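Local coordinates for protein lovastatin nonaketide synthase, polyketide synthase component (Aspergillus terreus, PDB 7CPX) that elongates, methylates and reduces a malonyl-derived polyketide chain to dihydromonacolin L, the lovastatin precursor, as a homodimer working with the enoyl reductase partner LovC, at residues S2171-M2176 with H2367-A2371; A2154-T2158 with C2182-L2186. The protein carries 2 engineered substitutions. All coordinates share one frame; numbering follows the deposited sequence.

Overall arrangement
Both contacts belong to the ketoreductase domain, and their centres lie about 13 Å apart. Contact 2 and one side of contact 1 belong to the same beta-alpha-beta unit: strand 2158-2162 leads into helix 2167-2178, which leads into strand 2183-2187. Contact 2 joins the entries of these two parallel strands, whereas contact 1 presses the helix between them against helix 2363-2385, some 190 residues later in the chain. The two contacts touch where Ile2184 CD1 meets Met2176 CB at 3.7 Å, so the helix of contact 1 and the strand of contact 2 pack directly on each other. NADP is bound in this domain, in a pocket of residues between 2163 and 2341, but neither contact lies at an annotated site.

Contact 1: S2171-M2176 with H2367-A2371; sequences SLGRWM and HTLFA
Trp2175 turns CG opposite its backbone N (chi1 167°), while His2367 holds CG beside its own (chi1 -61°). These torsions lead the two side chains past each other in opposite directions. His2367 CB then sits over the five-membered part of the indole, 3.6 Å from its centroid, and Trp2175 CB returns the contact over the imidazole, 3.7 Å from that centroid. The rings themselves meet obliquely, so the pairing rests on two reciprocal CH-pi contacts. The imidazole reaches on to helix 2171-2176, where His2367 NE2 gives a weak hydrogen bond to Ser2171 OG (3.2 Å). That hydroxyl is also bonded to the carbonyls of Leu2168 and Asp2167, one turn back. The indole is tethered separately, through NE1 to Asp2148.

Beyond the histidine the contact is apolar. Leu2172 crosses Phe2370 at about a right angle and lays CD2 over the phenyl face, 3.9 Å from its centroid, while its other branch, CD1, reaches Phe2370 CG at 3.7 Å. Trp2175 CZ3 approaches Phe2370 CD1 (3.8 Å), and the far end of the indole, CZ2 and CH2, meets the methyl of Ala2371 obliquely. Phe2370 also meets Phe2288 edge-to-face, and Leu2172 touches Phe2292, both from strand 2288-2294.

The short helix axes approach to 10.6 Å at 64°, a separation filled by the large side chains. This is a helix-helix interface of a Rossmann-type ketoreductase, in which the helix after the first strand packs beside a late helix over the same side of the parallel sheet.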
loop_
_atom_site.group_PDB
_atom_site.type_symbol
_atom_site.label_atom_id
_atom_site.label_comp_id
_atom_site.label_asym_id
_atom_site.label_seq_id
_atom_site.Cartn_x
_atom_site.Cartn_y
_atom_site.Cartn_z
ATOM N N SER A 2171 -20.513 -29.512 -38.287
ATOM C CA SER A 2171 -19.929 -29.619 -36.957
ATOM C C SER A 2171 -19.463 -31.043 -36.685
ATOM O O SER A 2171 -18.374 -31.259 -36.139
ATOM C CB SER A 2171 -20.942 -29.182 -35.903
ATOM O OG SER A 2171 -22.123 -29.958 -35.983
ATOM N N LEU A 2172 -20.277 -32.028 -37.065
ATOM C CA LEU A 2172 -19.885 -33.417 -36.860
ATOM C C LEU A 2172 -18.622 -33.747 -37.642
ATOM O O LEU A 2172 -17.738 -34.445 -37.141
ATOM C CB LEU A 2172 -21.023 -34.350 -37.269
ATOM C CG LEU A 2172 -20.824 -35.816 -36.886
ATOM C CD1 LEU A 2172 -20.950 -36.000 -35.386
ATOM C CD2 LEU A 2172 -21.819 -36.695 -37.611
ATOM N N GLY A 2173 -18.523 -33.251 -38.875
ATOM C CA GLY A 2173 -17.339 -33.514 -39.676
ATOM C C GLY A 2173 -16.091 -32.859 -39.116
ATOM O O GLY A 2173 -15.013 -33.464 -39.100
ATOM N N ARG A 2174 -16.209 -31.609 -38.661
ATOM C CA ARG A 2174 -15.049 -30.946 -38.078
ATOM C C ARG A 2174 -14.614 -31.655 -36.802
ATOM O O ARG A 2174 -13.415 -31.804 -36.541
ATOM C CB ARG A 2174 -15.339 -29.467 -37.817
ATOM C CG ARG A 2174 -16.160 -29.165 -36.577
ATOM C CD ARG A 2174 -16.194 -27.674 -36.305
ATOM N NE ARG A 2174 -14.855 -27.134 -36.092
ATOM C CZ ARG A 2174 -14.208 -27.161 -34.935
ATOM N NH1 ARG A 2174 -14.746 -27.698 -33.853
ATOM N NH2 ARG A 2174 -12.986 -26.642 -34.863
ATOM N N TRP A 2175 -15.577 -32.124 -36.005
ATOM C CA TRP A 2175 -15.235 -32.915 -34.829
ATOM C C TRP A 2175 -14.544 -34.215 -35.224
ATOM O O TRP A 2175 -13.550 -34.618 -34.606
ATOM C CB TRP A 2175 -16.501 -33.197 -34.019
ATOM C CG TRP A 2175 -16.327 -34.235 -32.972
ATOM C CD1 TRP A 2175 -15.924 -34.043 -31.686
ATOM C CD2 TRP A 2175 -16.555 -35.639 -33.117
ATOM N NE1 TRP A 2175 -15.884 -35.241 -31.019
ATOM C CE2 TRP A 2175 -16.268 -36.237 -31.877
ATOM C CE3 TRP A 2175 -16.973 -36.447 -34.176
ATOM C CZ2 TRP A 2175 -16.384 -37.605 -31.669
ATOM C CZ3 TRP A 2175 -17.090 -37.804 -33.965
ATOM C CH2 TRP A 2175 -16.796 -38.370 -32.723
ATOM N N MET A 2176 -15.055 -34.881 -36.261
ATOM C CA MET A 2176 -14.430 -36.105 -36.747
ATOM C C MET A 2176 -12.968 -35.865 -37.091
ATOM O O MET A 2176 -12.079 -36.588 -36.625
ATOM C CB MET A 2176 -15.174 -36.616 -37.978
ATOM C CG MET A 2176 -16.427 -37.409 -37.703
ATOM S SD MET A 2176 -17.101 -38.010 -39.262
ATOM C CE MET A 2176 -18.330 -39.171 -38.694
ATOM N N HIS A 2367 -22.034 -34.615 -30.886
ATOM C CA HIS A 2367 -20.794 -35.266 -31.295
ATOM C C HIS A 2367 -20.462 -36.424 -30.365
ATOM O O HIS A 2367 -20.039 -37.491 -30.816
ATOM C CB HIS A 2367 -19.651 -34.252 -31.315
ATOM C CG HIS A 2367 -19.856 -33.129 -32.280
ATOM N ND1 HIS A 2367 -19.078 -31.992 -32.276
ATOM C CD2 HIS A 2367 -20.750 -32.968 -33.284
ATOM C CE1 HIS A 2367 -19.485 -31.179 -33.234
ATOM N NE2 HIS A 2367 -20.498 -31.747 -33.860
ATOM N N THR A 2368 -20.643 -36.222 -29.060
ATOM C CA THR A 2368 -20.403 -37.291 -28.095
ATOM C C THR A 2368 -21.347 -38.464 -28.331
ATOM O O THR A 2368 -20.940 -39.628 -28.250
ATOM C CB THR A 2368 -20.568 -36.751 -26.674
ATOM O OG1 THR A 2368 -19.728 -35.603 -26.496
ATOM C CG2 THR A 2368 -20.195 -37.803 -25.641
ATOM N N LEU A 2369 -22.618 -38.174 -28.606
ATOM C CA LEU A 2369 -23.588 -39.232 -28.870
ATOM C C LEU A 2369 -23.209 -40.025 -30.113
ATOM O O LEU A 2369 -23.260 -41.261 -30.113
ATOM C CB LEU A 2369 -24.982 -38.620 -29.018
ATOM C CG LEU A 2369 -26.087 -39.451 -29.669
ATOM C CD1 LEU A 2369 -26.305 -40.762 -28.940
ATOM C CD2 LEU A 2369 -27.372 -38.645 -29.703
ATOM N N PHE A 2370 -22.814 -39.332 -31.180
ATOM C CA PHE A 2370 -22.377 -40.020 -32.389
ATOM C C PHE A 2370 -21.123 -40.840 -32.126
ATOM O O PHE A 2370 -20.975 -41.953 -32.646
ATOM C CB PHE A 2370 -22.129 -39.006 -33.505
ATOM C CG PHE A 2370 -21.589 -39.615 -34.763
ATOM C CD1 PHE A 2370 -20.230 -39.790 -34.935
ATOM C CD2 PHE A 2370 -22.442 -40.014 -35.774
ATOM C CE1 PHE A 2370 -19.731 -40.352 -36.086
ATOM C CE2 PHE A 2370 -21.950 -40.576 -36.931
ATOM C CZ PHE A 2370 -20.592 -40.745 -37.088
ATOM N N ALA A 2371 -20.200 -40.298 -31.333
ATOM C CA ALA A 2371 -18.982 -41.024 -30.998
ATOM C C ALA A 2371 -19.310 -42.310 -30.262
ATOM O O ALA A 2371 -18.757 -43.374 -30.560
ATOM C CB ALA A 2371 -18.079 -40.145 -30.138
#

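Contact 2: A2154-T2158 with C2182-L2186; sequences AADKT and CHIVL
Carbon-oxygen contacts form the first group, and the closest has Ala2155 O at the edge of the His2183 imidazole, in the ring plane and 3.1 Å from CD2. The oxygen thus faces a ring carbon, with His2183 NE2 farther away at 3.6 Å from Ala2155 O. The ring is brought there by a first torsion that sets CG beside the backbone N (chi1 -59°); on its other side ND1 is weakly hydrogen-bonded to Arg2207. Farther along, Thr2158 CA points its hydrogen at His2183 O, 3.3 Å away with 148° at the hydrogen.

Apolar contacts make the second group. Thr2158 CG2 lies between two side chains of the neighbouring strand, 3.5 Å from His2183 CB and 3.9 Å from Val2185 CG2. At the outer end, Cys2182 SG rests against the methyl of Ala2155, and Cys2182 CB lies near Ala2155 O.

Conventional polar bonding is turned elsewhere. The backbone of Thr2158 bonds to Pro2235 and Gly2237 on one flank, and Cys2182 and Ile2184 bond to Arg2207. Lys2157 NZ forms a salt bridge with Asp2287, outside the two segments.

The segments therefore meet where the loop before the first strand of the Rossmann-type sheet, and the start of that strand, run beside the start of the second. A backbone hydrogen bond between His2183 and Tyr2159 links the two strands just outside the contact. Within it, van der Waals packing and C-H groups near carbonyl oxygens probably contribute little directional strength; the firm polar bonds go to other residues.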
loop_
_atom_site.group_PDB
_atom_site.type_symbol
_atom_site.label_atom_id
_atom_site.label_comp_id
_atom_site.label_asym_id
_atom_site.label_seq_id
_atom_site.Cartn_x
_atom_site.Cartn_y
_atom_site.Cartn_z
ATOM N N ALA A 2154 -9.948 -43.553 -38.296
ATOM C CA ALA A 2154 -8.736 -43.872 -39.031
ATOM C C ALA A 2154 -8.489 -42.845 -40.128
ATOM O O ALA A 2154 -9.421 -42.338 -40.758
ATOM C CB ALA A 2154 -8.827 -45.271 -39.643
ATOM N N ALA A 2155 -7.209 -42.542 -40.350
ATOM C CA ALA A 2155 -6.826 -41.566 -41.361
ATOM C C ALA A 2155 -6.901 -42.120 -42.777
ATOM O O ALA A 2155 -6.898 -41.337 -43.733
ATOM C CB ALA A 2155 -5.407 -41.063 -41.091
ATOM N N ASP A 2156 -6.966 -43.442 -42.935
ATOM C CA ASP A 2156 -6.955 -44.081 -44.245
ATOM C C ASP A 2156 -8.346 -44.514 -44.691
ATOM O O ASP A 2156 -8.486 -45.502 -45.420
ATOM C CB ASP A 2156 -6.008 -45.281 -44.236
ATOM C CG ASP A 2156 -6.406 -46.331 -43.216
ATOM O OD1 ASP A 2156 -7.384 -46.101 -42.472
ATOM O OD2 ASP A 2156 -5.743 -47.388 -43.157
ATOM N N LYS A 2157 -9.382 -43.794 -44.268
ATOM C CA LYS A 2157 -10.751 -44.136 -44.616
ATOM C C LYS A 2157 -11.570 -42.868 -44.786
ATOM O O LYS A 2157 -11.335 -41.860 -44.115
ATOM C CB LYS A 2157 -11.393 -45.033 -43.551
ATOM C CG LYS A 2157 -10.917 -46.473 -43.592
ATOM C CD LYS A 2157 -11.291 -47.221 -42.326
ATOM C CE LYS A 2157 -10.973 -48.702 -42.444
ATOM N NZ LYS A 2157 -11.194 -49.428 -41.164
ATOM N N THR A 2158 -12.537 -42.933 -45.696
ATOM C CA THR A 2158 -13.481 -41.846 -45.903
ATOM C C THR A 2158 -14.720 -42.076 -45.057
ATOM O O THR A 2158 -15.267 -43.180 -45.023
ATOM C CB THR A 2158 -13.885 -41.733 -47.373
ATOM O OG1 THR A 2158 -13.640 -42.977 -48.040
ATOM C CG2 THR A 2158 -13.115 -40.624 -48.056
ATOM N N CYS A 2182 -9.322 -38.067 -41.368
ATOM C CA CYS A 2182 -8.586 -37.289 -42.353
ATOM C C CYS A 2182 -9.329 -37.145 -43.675
ATOM O O CYS A 2182 -8.916 -36.331 -44.509
ATOM C CB CYS A 2182 -7.217 -37.924 -42.604
ATOM S SG CYS A 2182 -6.104 -37.859 -41.183
ATOM N N HIS A 2183 -10.401 -37.906 -43.890
ATOM C CA HIS A 2183 -11.153 -37.850 -45.139
ATOM C C HIS A 2183 -12.637 -37.930 -44.826
ATOM O O HIS A 2183 -13.117 -38.955 -44.332
ATOM C CB HIS A 2183 -10.733 -38.978 -46.085
ATOM C CG HIS A 2183 -9.280 -38.954 -46.438
ATOM N ND1 HIS A 2183 -8.780 -38.215 -47.488
ATOM C CD2 HIS A 2183 -8.215 -39.569 -45.871
ATOM C CE1 HIS A 2183 -7.472 -38.381 -47.558
ATOM N NE2 HIS A 2183 -7.103 -39.198 -46.588
ATOM N N ILE A 2184 -13.361 -36.856 -45.124
ATOM C CA ILE A 2184 -14.782 -36.752 -44.824
ATOM C C ILE A 2184 -15.523 -36.330 -46.084
ATOM O O ILE A 2184 -15.027 -35.511 -46.868
ATOM C CB ILE A 2184 -15.049 -35.758 -43.674
ATOM C CG1 ILE A 2184 -14.231 -36.153 -42.443
ATOM C CG2 ILE A 2184 -16.528 -35.729 -43.335
ATOM C CD1 ILE A 2184 -14.347 -35.188 -41.290
ATOM N N VAL A 2185 -16.713 -36.892 -46.276
ATOM C CA VAL A 2185 -17.531 -36.645 -47.458
ATOM C C VAL A 2185 -18.931 -36.290 -46.973
ATOM O O VAL A 2185 -19.686 -37.167 -46.545
ATOM C CB VAL A 2185 -17.567 -37.851 -48.400
ATOM C CG1 VAL A 2185 -18.365 -37.525 -49.650
ATOM C CG2 VAL A 2185 -16.157 -38.284 -48.759
ATOM N N LEU A 2186 -19.279 -35.011 -47.043
ATOM C CA LEU A 2186 -20.641 -34.578 -46.773
ATOM C C LEU A 2186 -21.484 -34.751 -48.029
ATOM O O LEU A 2186 -21.047 -34.417 -49.133
ATOM C CB LEU A 2186 -20.663 -33.117 -46.328
ATOM C CG LEU A 2186 -19.540 -32.672 -45.391
ATOM C CD1 LEU A 2186 -19.706 -31.211 -45.020
ATOM C CD2 LEU A 2186 -19.510 -33.532 -44.149
#